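Local coordinates for protein FimX (Pseudomonas aeruginosa PAO1, PDB 3HV8) that belongs to the EAL-domain family and holds the ligand C2E in a pocket of its EAL domain, at residues A[206-209]-A[210-214]. Residues are numbered along the deposited sequence; the frame is centred on the assembly and turned at random.
Sequences ENQE and ILKGL
K212 folds back over Q208, one turn earlier in helix 205-220, the helix of the right-handed beta-alpha-beta crossover that links parallel strands 191-194 and 224-227 of the EAL-domain barrel. Followed outward, the lysine chain stays beside the carbonyl oxygen of Q208: CB and CG each lie 3.4 Å from Q208 O, CD stands farther off, and CE returns to 3.7 Å. CG sits beside its own backbone N, with chi1 at -81°, which starts the chain back along the helix; bends at chi3 (-102°) and chi4 (-74°) then curl its end over the preceding turn. NZ finishes 3.8 Å from CB of Q208, against aliphatic carbon, and its 3.9 Å to Q208 O is a loose approach. The same carbonyl accepts the backbone N-H of K212, K212 N to Q208 O 2.9 Å, one of four successive i to i+4 bonds that run from the carbonyls of E206, N207, Q208 and E209 to the amides of I210, L211, K212 and G213. All four are nearly straight. The helix is thus regular here, and the side chains add mainly van der Waals contact. L211 takes the inward side: its CB rests on N207 O, while its side chain packs on I194 of strand 191-194, on L202 in a loop and on L239 of helix 233-242, so this face of the helix lies against the barrel wall. L214, a turn on, also touches I194, together with F181. On the more exposed flank, I210 leans back along E206, its CG1 3.4 Å from E206 O. E206 bends at chi2, and the two side chains cross at a slant, OE2 of E206 lying 4.1 Å from I210 CD1.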
ATOM      1  N   GLU A 206       9.748  25.855  -6.655  1.00 43.90           N
ATOM      2  CA  GLU A 206      10.470  24.787  -7.324  1.00 54.90           C
ATOM      3  C   GLU A 206       9.830  23.452  -6.965  1.00 48.38           C
ATOM      4  O   GLU A 206       9.617  22.598  -7.826  1.00 47.38           O
ATOM      5  CB  GLU A 206      11.944  24.780  -6.924  1.00 54.88           C
ATOM      6  CG  GLU A 206      12.860  24.353  -8.055  1.00 70.65           C
ATOM      7  CD  GLU A 206      13.864  23.293  -7.648  1.00 75.58           C
ATOM      8  OE1 GLU A 206      14.062  23.079  -6.433  1.00 79.35           O
ATOM      9  OE2 GLU A 206      14.453  22.665  -8.554  1.00 82.41           O
ATOM     10  N   ASN A 207       9.518  23.285  -5.686  1.00 46.30           N
ATOM     11  CA  ASN A 207       8.917  22.046  -5.211  1.00 44.26           C
ATOM     12  C   ASN A 207       7.481  21.885  -5.705  1.00 43.30           C
ATOM     13  O   ASN A 207       7.037  20.773  -5.970  1.00 36.87           O
ATOM     14  CB  ASN A 207       8.993  21.957  -3.688  1.00 40.35           C
ATOM     15  CG  ASN A 207      10.416  21.826  -3.188  1.00 41.65           C
ATOM     16  OD1 ASN A 207      10.742  22.253  -2.077  1.00 47.77           O
ATOM     17  ND2 ASN A 207      11.277  21.242  -4.012  1.00 43.28           N
ATOM     18  N   GLN A 208       6.762  22.996  -5.840  1.00 42.67           N
ATOM     19  CA  GLN A 208       5.428  22.965  -6.430  1.00 35.82           C
ATOM     20  C   GLN A 208       5.517  22.448  -7.856  1.00 36.47           C
ATOM     21  O   GLN A 208       4.713  21.606  -8.270  1.00 36.79           O
ATOM     22  CB  GLN A 208       4.792  24.362  -6.419  1.00 42.85           C
ATOM     23  CG  GLN A 208       4.295  24.797  -5.053  1.00 46.21           C
ATOM     24  CD  GLN A 208       4.066  26.292  -4.954  1.00 69.27           C
ATOM     25  OE1 GLN A 208       4.745  27.082  -5.611  1.00 60.00           O
ATOM     26  NE2 GLN A 208       3.112  26.688  -4.119  1.00 77.98           N
ATOM     27  N   GLU A 209       6.491  22.959  -8.605  1.00 38.71           N
ATOM     28  CA  GLU A 209       6.678  22.590 -10.007  1.00 38.65           C
ATOM     29  C   GLU A 209       7.070  21.124 -10.154  1.00 38.32           C
ATOM     30  O   GLU A 209       6.571  20.433 -11.032  1.00 38.43           O
ATOM     31  CB  GLU A 209       7.742  23.466 -10.679  1.00 44.41           C
ATOM     32  CG  GLU A 209       7.341  24.923 -10.847  1.00 57.76           C
ATOM     33  CD  GLU A 209       8.448  25.768 -11.462  1.00 81.66           C
ATOM     34  OE1 GLU A 209       8.203  26.963 -11.732  1.00 84.96           O
ATOM     35  OE2 GLU A 209       9.563  25.239 -11.675  1.00 79.26           O
ATOM     36  N   ILE A 210       7.981  20.664  -9.301  1.00 37.67           N
ATOM     37  CA  ILE A 210       8.395  19.265  -9.314  1.00 35.41           C
ATOM     38  C   ILE A 210       7.201  18.347  -9.069  1.00 33.52           C
ATOM     39  O   ILE A 210       7.021  17.355  -9.771  1.00 32.15           O
ATOM     40  CB  ILE A 210       9.509  18.986  -8.286  1.00 35.46           C
ATOM     41  CG1 ILE A 210      10.836  19.567  -8.788  1.00 37.16           C
ATOM     42  CG2 ILE A 210       9.639  17.479  -8.032  1.00 32.83           C
ATOM     43  CD1 ILE A 210      11.984  19.424  -7.810  1.00 44.44           C
ATOM     44  N   LEU A 211       6.381  18.688  -8.083  0.88 30.93           N
ATOM     45  CA  LEU A 211       5.209  17.882  -7.743  0.88 31.46           C
ATOM     46  C   LEU A 211       4.198  17.874  -8.888  0.88 32.26           C
ATOM     47  O   LEU A 211       3.669  16.821  -9.267  0.88 31.18           O
ATOM     48  CB  LEU A 211       4.557  18.419  -6.471  0.88 33.51           C
ATOM     49  CG  LEU A 211       3.240  17.795  -6.011  0.88 35.03           C
ATOM     50  CD1 LEU A 211       3.416  16.316  -5.706  0.88 33.12           C
ATOM     51  CD2 LEU A 211       2.731  18.540  -4.784  0.88 40.01           C
ATOM     52  N   LYS A 212       3.930  19.054  -9.442  1.00 32.36           N
ATOM     53  CA  LYS A 212       3.007  19.172 -10.562  1.00 31.78           C
ATOM     54  C   LYS A 212       3.470  18.371 -11.775  1.00 30.27           C
ATOM     55  O   LYS A 212       2.667  17.679 -12.405  1.00 32.46           O
ATOM     56  CB  LYS A 212       2.811  20.645 -10.938  1.00 32.77           C
ATOM     57  CG  LYS A 212       1.825  21.367 -10.045  1.00 41.52           C
ATOM     58  CD  LYS A 212       1.490  22.749 -10.596  1.00 58.03           C
ATOM     59  CE  LYS A 212       2.230  23.846  -9.850  1.00 63.55           C
ATOM     60  NZ  LYS A 212       1.647  24.066  -8.497  1.00 72.28           N
ATOM     61  N   GLY A 213       4.757  18.452 -12.100  1.00 30.65           N
ATOM     62  CA  GLY A 213       5.297  17.711 -13.233  1.00 32.95           C
ATOM     63  C   GLY A 213       5.220  16.201 -13.064  1.00 30.01           C
ATOM     64  O   GLY A 213       4.970  15.455 -14.012  1.00 31.51           O
ATOM     65  N   LEU A 214       5.444  15.749 -11.838  1.00 29.17           N
ATOM     66  CA  LEU A 214       5.403  14.325 -11.530  1.00 28.21           C
ATOM     67  C   LEU A 214       3.991  13.788 -11.732  1.00 26.04           C
ATOM     68  O   LEU A 214       3.785  12.775 -12.415  1.00 28.18           O
ATOM     69  CB  LEU A 214       5.854  14.120 -10.092  1.00 29.88           C
ATOM     70  CG  LEU A 214       5.972  12.697  -9.590  1.00 30.75           C
ATOM     71  CD1 LEU A 214       6.960  11.941 -10.457  1.00 35.25           C
ATOM     72  CD2 LEU A 214       6.436  12.708  -8.142  1.00 32.54           C
TER